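Local structure of pentalenene synthase (Streptomyces chartreusis NRRL 3882, 6Q4S) at residues M33-S38 with D80-A85; E100-P105 with R148-H153. The protein probably catalyses the magnesium-dependent cyclisation of farnesyl diphosphate to the bicyclic sesquiterpene alcohol 7-epi-alpha-eudesmol. One frame throughout, in Å; residues are numbered along the deposited sequence.

Contact 1. Residues M33-S38 with D80-A85; sequences MRLVRS and DDQFDA
Leu-35 and Gln-82 are where the two connecting segments come nearest, their CA atoms 7.3 Å apart, too far for the backbones to pair, so a side chain spans the gap. Segment 33-38 leaves helix 19-32 through a Schellman motif at Arg-34, whose positive phi turns the chain, and ends at Ser-38, the N-cap of helix 39-47; segment 80-85 follows helix 63-79. The amide of Gln-82 makes the link: NE2 donates to the backbone O of Leu-35 at 2.9 Å, with an N-H...O angle of 157°. The bond meets a lone pair in the carbonyl plane and lies almost in the plane of the amide. A bend at chi2 (-65°) swings this amide toward the partner segment, and OE1 comes 3.8 Å from CD2 of Leu-35. Leucine suits its place because its branched end also packs on Leu-75 and Leu-78 of helix 63-79. Arg-37 reaches over with its guanidinium: the carbonyl O of Asp-81 lies in its plane, 3.6 Å from NH2, too long for a hydrogen bond, though the partly negative oxygen faces a positive group. Without the Gln-82 amide, as with an alanine here, the Leu-35 carbonyl would probably lose this donor, and the packing on Pro-118 and Ile-119 would be reduced. Residues 80-84 form the aspartate-rich DDXXD motif of terpene synthases, in which Asp-80 and Asp-84 are the likely magnesium ligands.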
loop_
_atom_site.group_PDB
_atom_site.type_symbol
_atom_site.label_atom_id
_atom_site.label_comp_id
_atom_site.label_asym_id
_atom_site.label_seq_id
_atom_site.Cartn_x
_atom_site.Cartn_y
_atom_site.Cartn_z
ATOM N N MET A 33 19.537 13.264 -13.603
ATOM C CA MET A 33 18.063 13.271 -13.302
ATOM C C MET A 33 17.566 14.634 -12.874
ATOM O O MET A 33 16.399 14.801 -12.539
ATOM C CB MET A 33 17.757 12.218 -12.237
ATOM C CG MET A 33 18.200 10.832 -12.601
ATOM S SD MET A 33 17.602 10.273 -14.202
ATOM C CE MET A 33 15.874 10.014 -13.716
ATOM N N ARG A 34 18.448 15.633 -12.859
ATOM C CA ARG A 34 18.089 17.015 -12.615
ATOM C C ARG A 34 17.565 17.246 -11.201
ATOM O O ARG A 34 16.854 18.220 -10.963
ATOM C CB ARG A 34 17.142 17.565 -13.699
ATOM C CG ARG A 34 17.665 17.356 -15.109
ATOM C CD ARG A 34 16.598 17.368 -16.193
ATOM N NE ARG A 34 16.712 18.540 -17.062
ATOM C CZ ARG A 34 17.695 18.788 -17.956
ATOM N NH1 ARG A 34 18.727 17.955 -18.145
ATOM N NH2 ARG A 34 17.643 19.907 -18.681
ATOM N N LEU A 35 18.026 16.415 -10.262
ATOM C CA LEU A 35 17.690 16.547 -8.829
ATOM C C LEU A 35 18.434 17.666 -8.160
ATOM O O LEU A 35 17.970 18.186 -7.161
ATOM C CB LEU A 35 17.945 15.236 -8.093
ATOM C CG LEU A 35 17.071 14.115 -8.659
ATOM C CD1 LEU A 35 17.445 12.795 -8.044
ATOM C CD2 LEU A 35 15.591 14.447 -8.402
ATOM N N VAL A 36 19.626 17.986 -8.652
ATOM C CA VAL A 36 20.308 19.197 -8.281
ATOM C C VAL A 36 20.420 20.035 -9.565
ATOM O O VAL A 36 20.520 19.484 -10.713
ATOM C CB VAL A 36 21.679 18.944 -7.630
ATOM C CG1 VAL A 36 21.581 18.001 -6.451
ATOM C CG2 VAL A 36 22.671 18.410 -8.629
ATOM N N ARG A 37 20.444 21.349 -9.355
ATOM C CA ARG A 37 20.365 22.349 -10.446
ATOM C C ARG A 37 21.531 23.373 -10.508
ATOM O O ARG A 37 21.626 24.116 -11.453
ATOM C CB ARG A 37 19.032 23.118 -10.319
ATOM C CG ARG A 37 17.772 22.237 -10.434
ATOM C CD ARG A 37 16.450 22.990 -10.241
ATOM N NE ARG A 37 16.327 23.659 -8.934
ATOM C CZ ARG A 37 15.968 23.085 -7.770
ATOM N NH1 ARG A 37 15.682 21.774 -7.675
ATOM N NH2 ARG A 37 15.898 23.840 -6.671
ATOM N N SER A 38 22.372 23.422 -9.484
ATOM C CA SER A 38 23.490 24.348 -9.415
ATOM C C SER A 38 24.643 23.677 -8.711
ATOM O O SER A 38 24.469 22.740 -7.921
ATOM C CB SER A 38 23.101 25.623 -8.666
ATOM O OG SER A 38 23.086 25.424 -7.270
ATOM N N ASP A 80 12.145 17.638 0.038
ATOM C CA ASP A 80 11.881 19.131 0.392
ATOM C C ASP A 80 12.500 20.187 -0.554
ATOM O O ASP A 80 11.838 21.141 -1.001
ATOM C CB ASP A 80 12.257 19.534 1.836
ATOM C CG ASP A 80 13.179 18.548 2.505
ATOM O OD1 ASP A 80 14.348 18.416 2.040
ATOM O OD2 ASP A 80 12.703 17.884 3.469
ATOM N N ASP A 81 13.756 19.952 -0.906
ATOM C CA ASP A 81 14.560 20.908 -1.688
ATOM C C ASP A 81 14.183 20.970 -3.196
ATOM O O ASP A 81 14.771 21.729 -3.945
ATOM C CB ASP A 81 16.085 20.649 -1.453
ATOM C CG ASP A 81 16.461 20.585 0.072
ATOM O OD1 ASP A 81 15.597 20.869 0.930
ATOM O OD2 ASP A 81 17.602 20.234 0.421
ATOM N N GLN A 82 13.178 20.227 -3.642
ATOM C CA GLN A 82 12.753 20.305 -5.043
ATOM C C GLN A 82 11.830 21.498 -5.336
ATOM O O GLN A 82 11.600 21.804 -6.509
ATOM C CB GLN A 82 12.075 18.986 -5.451
ATOM C CG GLN A 82 13.010 17.782 -5.386
ATOM C CD GLN A 82 14.148 17.890 -6.412
ATOM O OE1 GLN A 82 13.907 17.781 -7.585
ATOM N NE2 GLN A 82 15.360 18.111 -5.957
ATOM N N PHE A 83 11.336 22.151 -4.265
ATOM C CA PHE A 83 10.236 23.154 -4.285
ATOM C C PHE A 83 10.715 24.514 -3.778
ATOM O O PHE A 83 11.383 24.576 -2.724
ATOM C CB PHE A 83 9.063 22.695 -3.378
ATOM C CG PHE A 83 8.625 21.296 -3.658
ATOM C CD1 PHE A 83 7.742 21.036 -4.670
ATOM C CD2 PHE A 83 9.186 20.229 -2.972
ATOM C CE1 PHE A 83 7.379 19.734 -4.971
ATOM C CE2 PHE A 83 8.852 18.934 -3.294
ATOM C CZ PHE A 83 7.937 18.688 -4.297
ATOM N N ASP A 84 10.358 25.578 -4.519
ATOM C CA ASP A 84 10.589 26.980 -4.108
ATOM C C ASP A 84 10.021 27.167 -2.691
ATOM O O ASP A 84 8.825 26.925 -2.464
ATOM C CB ASP A 84 9.915 27.948 -5.101
ATOM C CG ASP A 84 10.389 29.393 -4.945
ATOM O OD1 ASP A 84 11.594 29.645 -5.167
ATOM O OD2 ASP A 84 9.558 30.277 -4.621
ATOM N N ALA A 85 10.889 27.545 -1.745
ATOM C CA ALA A 85 10.560 27.515 -0.299
ATOM C C ALA A 85 9.662 28.681 0.143
ATOM O O ALA A 85 9.046 28.618 1.221
ATOM C CB ALA A 85 11.837 27.458 0.550
#

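Contact 2. Residues E100-P105 with R148-H153; sequences ELIVTP and RFLVAH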
loop_
_atom_site.group_PDB
_atom_site.type_symbol
_atom_site.label_atom_id
_atom_site.label_comp_id
_atom_site.label_asym_id
_atom_site.label_seq_id
_atom_site.Cartn_x
_atom_site.Cartn_y
_atom_site.Cartn_z
ATOM N N GLU A 100 2.174 11.237 -5.710
ATOM C CA GLU A 100 2.688 10.595 -6.935
ATOM C C GLU A 100 3.743 9.589 -6.545
ATOM O O GLU A 100 3.728 8.449 -7.010
ATOM C CB GLU A 100 3.258 11.643 -7.951
ATOM C CG GLU A 100 3.722 11.030 -9.252
ATOM C CD GLU A 100 2.576 10.499 -10.086
ATOM O OE1 GLU A 100 2.613 9.351 -10.577
ATOM O OE2 GLU A 100 1.601 11.262 -10.284
ATOM N N LEU A 101 4.589 9.915 -5.593
ATOM C CA LEU A 101 5.567 8.941 -5.092
ATOM C C LEU A 101 4.903 7.739 -4.399
ATOM O O LEU A 101 5.364 6.582 -4.490
ATOM C CB LEU A 101 6.552 9.644 -4.186
ATOM C CG LEU A 101 7.325 10.881 -4.706
ATOM C CD1 LEU A 101 8.200 11.419 -3.565
ATOM C CD2 LEU A 101 8.147 10.469 -5.890
ATOM N N ILE A 102 3.763 7.979 -3.769
ATOM C CA ILE A 102 3.040 6.913 -3.122
ATOM C C ILE A 102 2.434 5.960 -4.173
ATOM O O ILE A 102 2.455 4.744 -3.992
ATOM C CB ILE A 102 1.911 7.449 -2.173
ATOM C CG1 ILE A 102 2.572 8.111 -0.978
ATOM C CG2 ILE A 102 0.990 6.312 -1.693
ATOM C CD1 ILE A 102 1.639 8.918 -0.084
ATOM N N VAL A 103 1.887 6.469 -5.260
ATOM C CA VAL A 103 1.197 5.548 -6.182
ATOM C C VAL A 103 2.140 4.832 -7.126
ATOM O O VAL A 103 1.766 3.873 -7.718
ATOM C CB VAL A 103 0.084 6.238 -6.960
ATOM C CG1 VAL A 103 -0.936 6.835 -6.017
ATOM C CG2 VAL A 103 0.560 7.338 -7.848
ATOM N N THR A 104 3.393 5.271 -7.242
ATOM C CA THR A 104 4.334 4.689 -8.229
ATOM C C THR A 104 4.528 3.216 -7.945
ATOM O O THR A 104 4.473 2.402 -8.869
ATOM C CB THR A 104 5.635 5.531 -8.278
ATOM O OG1 THR A 104 5.355 6.754 -8.964
ATOM C CG2 THR A 104 6.780 4.825 -8.941
ATOM N N PRO A 105 4.664 2.817 -6.662
ATOM C CA PRO A 105 4.744 1.374 -6.442
ATOM C C PRO A 105 3.427 0.666 -6.522
ATOM O O PRO A 105 3.408 -0.544 -6.425
ATOM C CB PRO A 105 5.274 1.245 -5.024
ATOM C CG PRO A 105 5.920 2.571 -4.736
ATOM C CD PRO A 105 5.100 3.568 -5.482
ATOM N N ARG A 148 2.999 4.923 4.108
ATOM C CA ARG A 148 2.754 5.435 5.488
ATOM C C ARG A 148 3.782 6.536 5.838
ATOM O O ARG A 148 3.425 7.585 6.362
ATOM C CB ARG A 148 2.827 4.309 6.521
ATOM C CG ARG A 148 1.705 3.288 6.436
ATOM C CD ARG A 148 1.774 2.263 7.543
ATOM N NE ARG A 148 0.714 1.228 7.259
ATOM C CZ ARG A 148 0.924 0.035 6.765
ATOM N NH1 ARG A 148 2.185 -0.399 6.606
ATOM N NH2 ARG A 148 -0.122 -0.734 6.449
ATOM N N PHE A 149 5.040 6.326 5.436
ATOM C CA PHE A 149 6.097 7.277 5.605
ATOM C C PHE A 149 5.778 8.596 4.928
ATOM O O PHE A 149 5.945 9.699 5.505
ATOM C CB PHE A 149 7.466 6.702 5.107
ATOM C CG PHE A 149 8.464 7.749 4.802
ATOM C CD1 PHE A 149 8.979 8.527 5.826
ATOM C CD2 PHE A 149 8.853 8.022 3.491
ATOM C CE1 PHE A 149 9.949 9.487 5.565
ATOM C CE2 PHE A 149 9.769 9.020 3.210
ATOM C CZ PHE A 149 10.325 9.759 4.290
ATOM N N LEU A 150 5.365 8.524 3.680
ATOM C CA LEU A 150 5.172 9.731 2.959
ATOM C C LEU A 150 3.937 10.541 3.425
ATOM O O LEU A 150 3.980 11.774 3.385
ATOM C CB LEU A 150 5.101 9.482 1.484
ATOM C CG LEU A 150 6.477 9.227 0.784
ATOM C CD1 LEU A 150 6.216 8.720 -0.610
ATOM C CD2 LEU A 150 7.330 10.502 0.701
ATOM N N VAL A 151 2.879 9.836 3.829
ATOM C CA VAL A 151 1.723 10.481 4.413
ATOM C C VAL A 151 2.136 11.276 5.676
ATOM O O VAL A 151 1.789 12.453 5.828
ATOM C CB VAL A 151 0.623 9.477 4.755
ATOM C CG1 VAL A 151 -0.490 10.173 5.593
ATOM C CG2 VAL A 151 0.004 8.876 3.458
ATOM N N ALA A 152 2.881 10.611 6.547
ATOM C CA ALA A 152 3.380 11.189 7.752
ATOM C C ALA A 152 4.289 12.375 7.432
ATOM O O ALA A 152 4.219 13.402 8.132
ATOM C CB ALA A 152 4.090 10.161 8.554
ATOM N N HIS A 153 5.128 12.247 6.403
ATOM C CA HIS A 153 5.924 13.394 5.968
ATOM C C HIS A 153 5.044 14.586 5.592
ATOM O O HIS A 153 5.373 15.715 5.940
ATOM C CB HIS A 153 6.810 13.095 4.766
ATOM C CG HIS A 153 7.633 14.273 4.312
ATOM N ND1 HIS A 153 8.617 14.839 5.094
ATOM C CD2 HIS A 153 7.591 15.017 3.179
ATOM C CE1 HIS A 153 9.166 15.856 4.463
ATOM N NE2 HIS A 153 8.598 15.960 3.279
#
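Leu-150 points from helix 136-161 at Leu-101 and Ile-102 on helix 90-103, and this contact is wholly apolar across its two segments. CD1 of Leu-150 lies in the corner that these two residues form, 3.7 Å from CB of Leu-101 and 3.7 Å from CG1 of Ile-102. The Ile-102 and Leu-150 side chains run past one another in opposite directions, which brings CD1 of Ile-102 back over CB of Leu-150 at 3.8 Å. With CG1 anti to its carbonyl carbon and an extended chi2 (169°), Ile-102 carries that same methyl on to CG2 of Val-151, 3.9 Å away, crossing the valine nearly at a right angle. Aliphatic residues fit here because they present CH2 and CH3 groups to a buried seam, with no polar side-chain atom to satisfy.

Polar bonds lie outside the apolar patch. The O of Leu-101 accepts from the indole NE1 atoms of both Trp-123 and Trp-146, while Glu-100 turns away from the seam to form salt bridges with Arg-107 and with Arg-99 of the second subunit. Ile-102 also packs on Val-103 of that subunit, and Arg-148 NH2 hydrogen-bonds to Thr-140 OG1 of the second subunit, so the layer continues into the dimer interface. These are two helices of the all-helical class I terpene synthase fold, joined here by aliphatic packing.

Both segments of contact 1 precede those of contact 2 in the sequence, and the centres of the two contacts lie about 19 Å apart. Helix 90-103 connects them: it follows the 80-85 segment, packs on Phe-83 near its start, and contributes Leu-101 and Ile-102 to contact 2. The two also touch directly, OD2 of Asp-80 lying 4.2 Å from CE1 of His-153, a packing approach. Asp-80 is a probable magnesium ligand, and its side chain is about 10 Å from the side chain of Leu-150. Contact 1 thus includes, near the protein surface, the motif that probably binds magnesium, whereas contact 2 is buried deeper and joins neighbouring helices.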